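PDB 1B9W: protein (merozoite surface protein 1) from Plasmodium cynomolgi, which probably takes part in merozoite egress from and invasion of host erythrocytes, the fragment here being its two C-terminal EGF-like domains. Local coordinates for residues Ser3-Ile8 and Arg20-Thr25; Asn11-Ala16 and Glu26-Leu31. One frame throughout, in Å; residues are numbered along the deposited sequence.

Overall arrangement
The two contacts show how a small disulfide-rich domain fixes its loops against one beta hairpin. Both lie in the first EGF-like domain and both are surface contacts, their centres about 13 Å apart, with contact 1 the farther from the centre of the chain. Each sets a loop that precedes strand 16-20 against part of the hairpin: 3-8 meets its turn end, 11-16 meets strand 26-30 and its exit. Contact 1 is chiefly polar, built on main-chain carbonyls, an imidazole and an arginine; contact 2 rests mainly on proline, alanine and tryptophan carbon, with one main-chain hydrogen bond beside it. Glu26 joins them, its OE2 reaching Arg20 NH1 and Ile8 N.

Contact 1 (Ser3-Ile8 and Arg20-Thr25); sequences SEHRCI and RYLDGT
At the turn end of the beta hairpin in the first EGF-like domain, the N-terminal segment is fastened by His5, which uses both its main chain and its ring to hold Arg20. Arg20 N donates to His5 O at 2.8 Å, while His5 ND1 returns a bond to Arg20 O, also at 2.8 Å and nearly straight at 163°. The second bond leaves the edge of the imidazole, lies close to the ring plane and runs almost along the C=O direction of Arg20. With CG beside the backbone N (chi1 -67°), the histidine ring is carried over to this carbonyl. Its CE1 meets Leu22 CD1 at 3.8 Å, and the ring also stacks with Tyr19.

The side chain of Arg20 runs out along the other segment. CB passes Arg6 O at 3.6 Å; beyond it CG lies anti to the backbone N (chi1 174°) and the chain stays extended as far as NE, which takes the guanidinium to Ile8. There Ile8 CD1 lies over one face of the flat group, and CG1 approaches NH1 to 3.5 Å; the opposite face is met by Gly24 O. NH1 also forms salt bridges with Glu26 and Asp9. Beyond Arg20 the hairpin reverses through a type I turn from Tyr21 to Gly24, overlapped by an Asx turn in which Asp23 OD1 accepts from Thr25 N at 3.0 Å. Cys7, bonded to Cys18, adds a covalent tie from the N-terminal segment to strand 16-20.

The chemistry implies a division of labour: two hydrogen bonds hold the backbone of Arg20, and the one from ND1 also fixes the rotation of the His5 ring, whereas carboxylates of Glu26 and Asp9 hold the arginine's charged end and probably offset its charge. Donation from ND1 requires that nitrogen to carry a proton.

Contact 2 (Asn11-Ala16 and Glu26-Leu31); sequences NVPENA and EEWRCL
Pro13 lies over one face of the Trp28 indole, the two side chains crossing at about a right angle. Its CG stands 3.5 Å from the centroid of the six-membered ring and only 6° off the normal, a clear CH-pi contact, while CD lies over the same face, 3.7 Å from CD2. Trp28 CG sits between the backbone N and carbonyl carbon (chi1 54°), the torsion that brings this face to the proline. Ala16 CB approaches CE3 obliquely at 4.0 Å, and Val12 CG1 reaches Trp28 CB at 4.3 Å.

A type II turn from Pro13 to Ala16 then brings the loop up to the strand. Ala16 and Cys30 form an antiparallel non-hydrogen-bonded pair, with CA atoms 4.0 Å apart and side chains diverging. Next to it Leu31 N donates to Asn15 O at 3.0 Å, almost straight at 174°, and Leu31 CG packs against that same oxygen.

From here strand 16-20 runs antiparallel to 26-30, continuing the pairing through Ala17 with Arg29 and Tyr19 with Glu27. Strands 34-37 and 40-43 border the contact: Trp28 touches Glu36 and Cys41, and Cys30 is disulfide-bonded to Cys41.

Contact 1 (Ser3-Ile8 and Arg20-Thr25)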
loop_
_atom_site.group_PDB
_atom_site.type_symbol
_atom_site.label_atom_id
_atom_site.label_comp_id
_atom_site.label_asym_id
_atom_site.label_seq_id
_atom_site.Cartn_x
_atom_site.Cartn_y
_atom_site.Cartn_z
ATOM N N SER A 3 3.673 -2.874 -16.267
ATOM C CA SER A 3 4.778 -1.948 -16.439
ATOM C C SER A 3 4.342 -0.505 -16.562
ATOM O O SER A 3 5.075 0.393 -16.144
ATOM C CB SER A 3 5.627 -2.355 -17.665
ATOM O OG SER A 3 5.978 -1.189 -18.392
ATOM N N GLU A 4 3.166 -0.236 -17.095
ATOM C CA GLU A 4 2.648 1.100 -17.251
ATOM C C GLU A 4 2.488 1.807 -15.886
ATOM O O GLU A 4 2.517 3.028 -15.841
ATOM C CB GLU A 4 1.214 1.075 -17.799
ATOM C CG GLU A 4 1.138 1.409 -19.285
ATOM C CD GLU A 4 1.170 0.116 -20.089
ATOM O OE1 GLU A 4 1.274 -0.958 -19.455
ATOM O OE2 GLU A 4 1.099 0.183 -21.323
ATOM N N HIS A 5 2.206 0.981 -14.868
ATOM C CA HIS A 5 1.966 1.640 -13.558
ATOM C C HIS A 5 3.158 1.633 -12.630
ATOM O O HIS A 5 3.061 2.119 -11.481
ATOM C CB HIS A 5 0.763 0.937 -12.906
ATOM C CG HIS A 5 -0.537 1.141 -13.624
ATOM N ND1 HIS A 5 -1.259 2.313 -13.585
ATOM C CD2 HIS A 5 -1.240 0.265 -14.386
ATOM C CE1 HIS A 5 -2.370 2.158 -14.288
ATOM N NE2 HIS A 5 -2.365 0.938 -14.781
ATOM N N ARG A 6 4.357 1.266 -13.099
ATOM C CA ARG A 6 5.563 1.485 -12.315
ATOM C C ARG A 6 5.899 2.942 -12.226
ATOM O O ARG A 6 5.793 3.773 -13.148
ATOM C CB ARG A 6 6.726 0.692 -12.920
ATOM C CG ARG A 6 6.465 -0.813 -12.941
ATOM C CD ARG A 6 7.683 -1.478 -13.568
ATOM N NE ARG A 6 7.739 -2.915 -13.403
ATOM C CZ ARG A 6 7.886 -3.757 -14.424
ATOM N NH1 ARG A 6 7.984 -3.309 -15.672
ATOM N NH2 ARG A 6 7.941 -5.059 -14.177
ATOM N N CYS A 7 6.414 3.362 -11.044
ATOM C CA CYS A 7 6.758 4.775 -10.905
ATOM C C CYS A 7 8.065 5.074 -11.697
ATOM O O CYS A 7 8.951 4.238 -11.656
ATOM C CB CYS A 7 6.994 4.973 -9.375
ATOM S SG CYS A 7 5.278 4.978 -8.713
ATOM N N ILE A 8 8.083 6.262 -12.281
ATOM C CA ILE A 8 9.292 6.674 -13.029
ATOM C C ILE A 8 9.690 8.062 -12.645
ATOM O O ILE A 8 10.790 8.514 -13.005
ATOM C CB ILE A 8 8.990 6.623 -14.568
ATOM C CG1 ILE A 8 7.746 7.395 -14.917
ATOM C CG2 ILE A 8 8.935 5.135 -14.921
ATOM C CD1 ILE A 8 7.472 7.517 -16.432
ATOM N N ARG A 20 1.902 4.332 -10.262
ATOM C CA ARG A 20 1.719 5.545 -11.084
ATOM C C ARG A 20 0.353 5.490 -11.768
ATOM O O ARG A 20 -0.015 4.463 -12.353
ATOM C CB ARG A 20 2.781 5.527 -12.253
ATOM C CG ARG A 20 2.484 6.737 -13.200
ATOM C CD ARG A 20 3.583 6.577 -14.326
ATOM N NE ARG A 20 3.473 7.765 -15.195
ATOM C CZ ARG A 20 4.076 8.909 -15.062
ATOM N NH1 ARG A 20 4.889 9.226 -14.044
ATOM N NH2 ARG A 20 3.793 9.870 -15.944
ATOM N N TYR A 21 -0.533 6.445 -11.497
ATOM C CA TYR A 21 -1.899 6.382 -11.934
ATOM C C TYR A 21 -2.018 6.872 -13.409
ATOM O O TYR A 21 -1.082 7.540 -13.848
ATOM C CB TYR A 21 -2.719 7.335 -11.074
ATOM C CG TYR A 21 -2.808 6.827 -9.621
ATOM C CD1 TYR A 21 -3.770 5.866 -9.308
ATOM C CD2 TYR A 21 -1.976 7.338 -8.646
ATOM C CE1 TYR A 21 -3.895 5.427 -7.976
ATOM C CE2 TYR A 21 -2.089 6.892 -7.328
ATOM C CZ TYR A 21 -3.056 5.954 -7.017
ATOM O OH TYR A 21 -3.174 5.547 -5.688
ATOM N N LEU A 22 -3.209 6.715 -13.942
ATOM C CA LEU A 22 -3.517 7.208 -15.289
ATOM C C LEU A 22 -3.340 8.701 -15.478
ATOM O O LEU A 22 -3.220 9.121 -16.644
ATOM C CB LEU A 22 -5.023 6.907 -15.561
ATOM C CG LEU A 22 -5.310 5.753 -16.503
ATOM C CD1 LEU A 22 -4.252 4.674 -16.361
ATOM C CD2 LEU A 22 -6.714 5.203 -16.299
ATOM N N ASP A 23 -3.423 9.546 -14.455
ATOM C CA ASP A 23 -3.316 10.983 -14.552
ATOM C C ASP A 23 -1.877 11.472 -14.478
ATOM O O ASP A 23 -1.589 12.674 -14.495
ATOM C CB ASP A 23 -4.159 11.711 -13.499
ATOM C CG ASP A 23 -3.749 11.309 -12.077
ATOM O OD1 ASP A 23 -2.816 10.508 -11.901
ATOM O OD2 ASP A 23 -4.375 11.852 -11.144
ATOM N N GLY A 24 -0.954 10.535 -14.393
ATOM C CA GLY A 24 0.469 10.830 -14.355
ATOM C C GLY A 24 1.001 11.044 -12.944
ATOM O O GLY A 24 2.205 11.310 -12.803
ATOM N N THR A 25 0.113 11.038 -11.945
ATOM C CA THR A 25 0.614 11.263 -10.572
ATOM C C THR A 25 1.130 9.952 -10.015
ATOM O O THR A 25 0.748 8.871 -10.473
ATOM C CB THR A 25 -0.503 11.760 -9.632
ATOM O OG1 THR A 25 -1.495 10.730 -9.562
ATOM C CG2 THR A 25 -1.137 13.055 -10.069
#

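Contact 2 (Asn11-Ala16 and Glu26-Leu31)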
loop_
_atom_site.group_PDB
_atom_site.type_symbol
_atom_site.label_atom_id
_atom_site.label_comp_id
_atom_site.label_asym_id
_atom_site.label_seq_id
_atom_site.Cartn_x
_atom_site.Cartn_y
_atom_site.Cartn_z
ATOM N N ASN A 11 11.629 9.080 -6.434
ATOM C CA ASN A 11 12.671 8.269 -5.814
ATOM C C ASN A 11 11.999 7.605 -4.569
ATOM O O ASN A 11 11.707 8.389 -3.674
ATOM C CB ASN A 11 13.792 9.197 -5.360
ATOM C CG ASN A 11 14.996 8.500 -4.785
ATOM O OD1 ASN A 11 15.085 7.277 -4.760
ATOM N ND2 ASN A 11 15.971 9.269 -4.301
ATOM N N VAL A 12 11.635 6.376 -4.705
ATOM C CA VAL A 12 10.726 5.756 -3.691
ATOM C C VAL A 12 11.516 5.408 -2.437
ATOM O O VAL A 12 12.573 4.799 -2.458
ATOM C CB VAL A 12 10.164 4.481 -4.311
ATOM C CG1 VAL A 12 9.188 3.741 -3.407
ATOM C CG2 VAL A 12 9.455 4.814 -5.641
ATOM N N PRO A 13 10.940 5.713 -1.261
ATOM C CA PRO A 13 11.638 5.342 -0.028
ATOM C C PRO A 13 11.856 3.869 0.094
ATOM O O PRO A 13 11.071 3.026 -0.346
ATOM C CB PRO A 13 10.650 5.834 1.059
ATOM C CG PRO A 13 9.822 6.898 0.406
ATOM C CD PRO A 13 9.707 6.498 -1.086
ATOM N N GLU A 14 12.873 3.428 0.885
ATOM C CA GLU A 14 13.051 2.027 1.221
ATOM C C GLU A 14 11.829 1.458 1.994
ATOM O O GLU A 14 11.207 2.275 2.672
ATOM C CB GLU A 14 14.254 1.962 2.189
ATOM C CG GLU A 14 15.178 0.784 1.960
ATOM C CD GLU A 14 16.210 0.672 3.078
ATOM O OE1 GLU A 14 16.394 1.691 3.785
ATOM O OE2 GLU A 14 16.790 -0.428 3.217
ATOM N N ASN A 15 11.483 0.228 1.709
ATOM C CA ASN A 15 10.345 -0.462 2.308
ATOM C C ASN A 15 9.027 0.179 1.955
ATOM O O ASN A 15 8.054 0.142 2.713
ATOM C CB ASN A 15 10.533 -0.556 3.843
ATOM C CG ASN A 15 11.805 -1.340 4.147
ATOM O OD1 ASN A 15 11.955 -2.453 3.655
ATOM N ND2 ASN A 15 12.694 -0.762 4.918
ATOM N N ALA A 16 8.932 0.803 0.766
ATOM C CA ALA A 16 7.702 1.346 0.262
ATOM C C ALA A 16 7.436 0.813 -1.183
ATOM O O ALA A 16 8.363 0.236 -1.764
ATOM C CB ALA A 16 7.690 2.858 0.201
ATOM N N GLU A 26 2.010 10.008 -9.003
ATOM C CA GLU A 26 2.533 8.801 -8.434
ATOM C C GLU A 26 2.285 8.867 -6.877
ATOM O O GLU A 26 2.492 9.954 -6.365
ATOM C CB GLU A 26 4.065 8.749 -8.647
ATOM C CG GLU A 26 4.231 8.458 -10.172
ATOM C CD GLU A 26 5.668 8.261 -10.594
ATOM O OE1 GLU A 26 6.626 8.467 -9.823
ATOM O OE2 GLU A 26 5.781 7.812 -11.781
ATOM N N GLU A 27 2.010 7.689 -6.381
ATOM C CA GLU A 27 1.833 7.716 -4.866
ATOM C C GLU A 27 2.637 6.564 -4.359
ATOM O O GLU A 27 2.540 5.442 -4.815
ATOM C CB GLU A 27 0.345 7.526 -4.550
ATOM C CG GLU A 27 0.177 7.529 -2.994
ATOM C CD GLU A 27 -1.258 7.233 -2.622
ATOM O OE1 GLU A 27 -2.144 7.173 -3.497
ATOM O OE2 GLU A 27 -1.516 7.101 -1.397
ATOM N N TRP A 28 3.457 6.816 -3.298
ATOM C CA TRP A 28 4.172 5.741 -2.673
ATOM C C TRP A 28 3.500 5.525 -1.235
ATOM O O TRP A 28 2.949 6.492 -0.750
ATOM C CB TRP A 28 5.654 6.062 -2.492
ATOM C CG TRP A 28 6.006 7.332 -1.783
ATOM C CD1 TRP A 28 6.200 8.581 -2.303
ATOM C CD2 TRP A 28 6.231 7.471 -0.361
ATOM N NE1 TRP A 28 6.530 9.486 -1.327
ATOM C CE2 TRP A 28 6.536 8.797 -0.113
ATOM C CE3 TRP A 28 6.161 6.526 0.689
ATOM C CZ2 TRP A 28 6.786 9.302 1.172
ATOM C CZ3 TRP A 28 6.436 7.019 1.980
ATOM C CH2 TRP A 28 6.718 8.371 2.188
ATOM N N ARG A 29 3.541 4.278 -0.877
ATOM C CA ARG A 29 2.952 3.889 0.439
ATOM C C ARG A 29 3.883 2.896 1.080
ATOM O O ARG A 29 4.476 1.988 0.457
ATOM C CB ARG A 29 1.626 3.150 0.195
ATOM C CG ARG A 29 0.534 4.091 -0.333
ATOM C CD ARG A 29 -0.753 3.263 -0.536
ATOM N NE ARG A 29 -1.782 4.201 -1.021
ATOM C CZ ARG A 29 -2.952 3.870 -1.539
ATOM N NH1 ARG A 29 -3.368 2.633 -1.672
ATOM N NH2 ARG A 29 -3.747 4.869 -1.916
ATOM N N CYS A 30 4.044 3.029 2.442
ATOM C CA CYS A 30 4.861 1.969 3.026
ATOM C C CYS A 30 4.270 0.593 2.888
ATOM O O CYS A 30 3.057 0.400 2.895
ATOM C CB CYS A 30 5.108 2.345 4.515
ATOM S SG CYS A 30 5.929 3.879 4.839
ATOM N N LEU A 31 5.115 -0.440 2.865
ATOM C CA LEU A 31 4.737 -1.825 2.817
ATOM C C LEU A 31 4.085 -2.194 4.189
ATOM O O LEU A 31 4.201 -1.373 5.118
ATOM C CB LEU A 31 5.957 -2.710 2.579
ATOM C CG LEU A 31 6.585 -2.561 1.150
ATOM C CD1 LEU A 31 7.808 -3.470 1.058
ATOM C CD2 LEU A 31 5.541 -2.911 0.102
#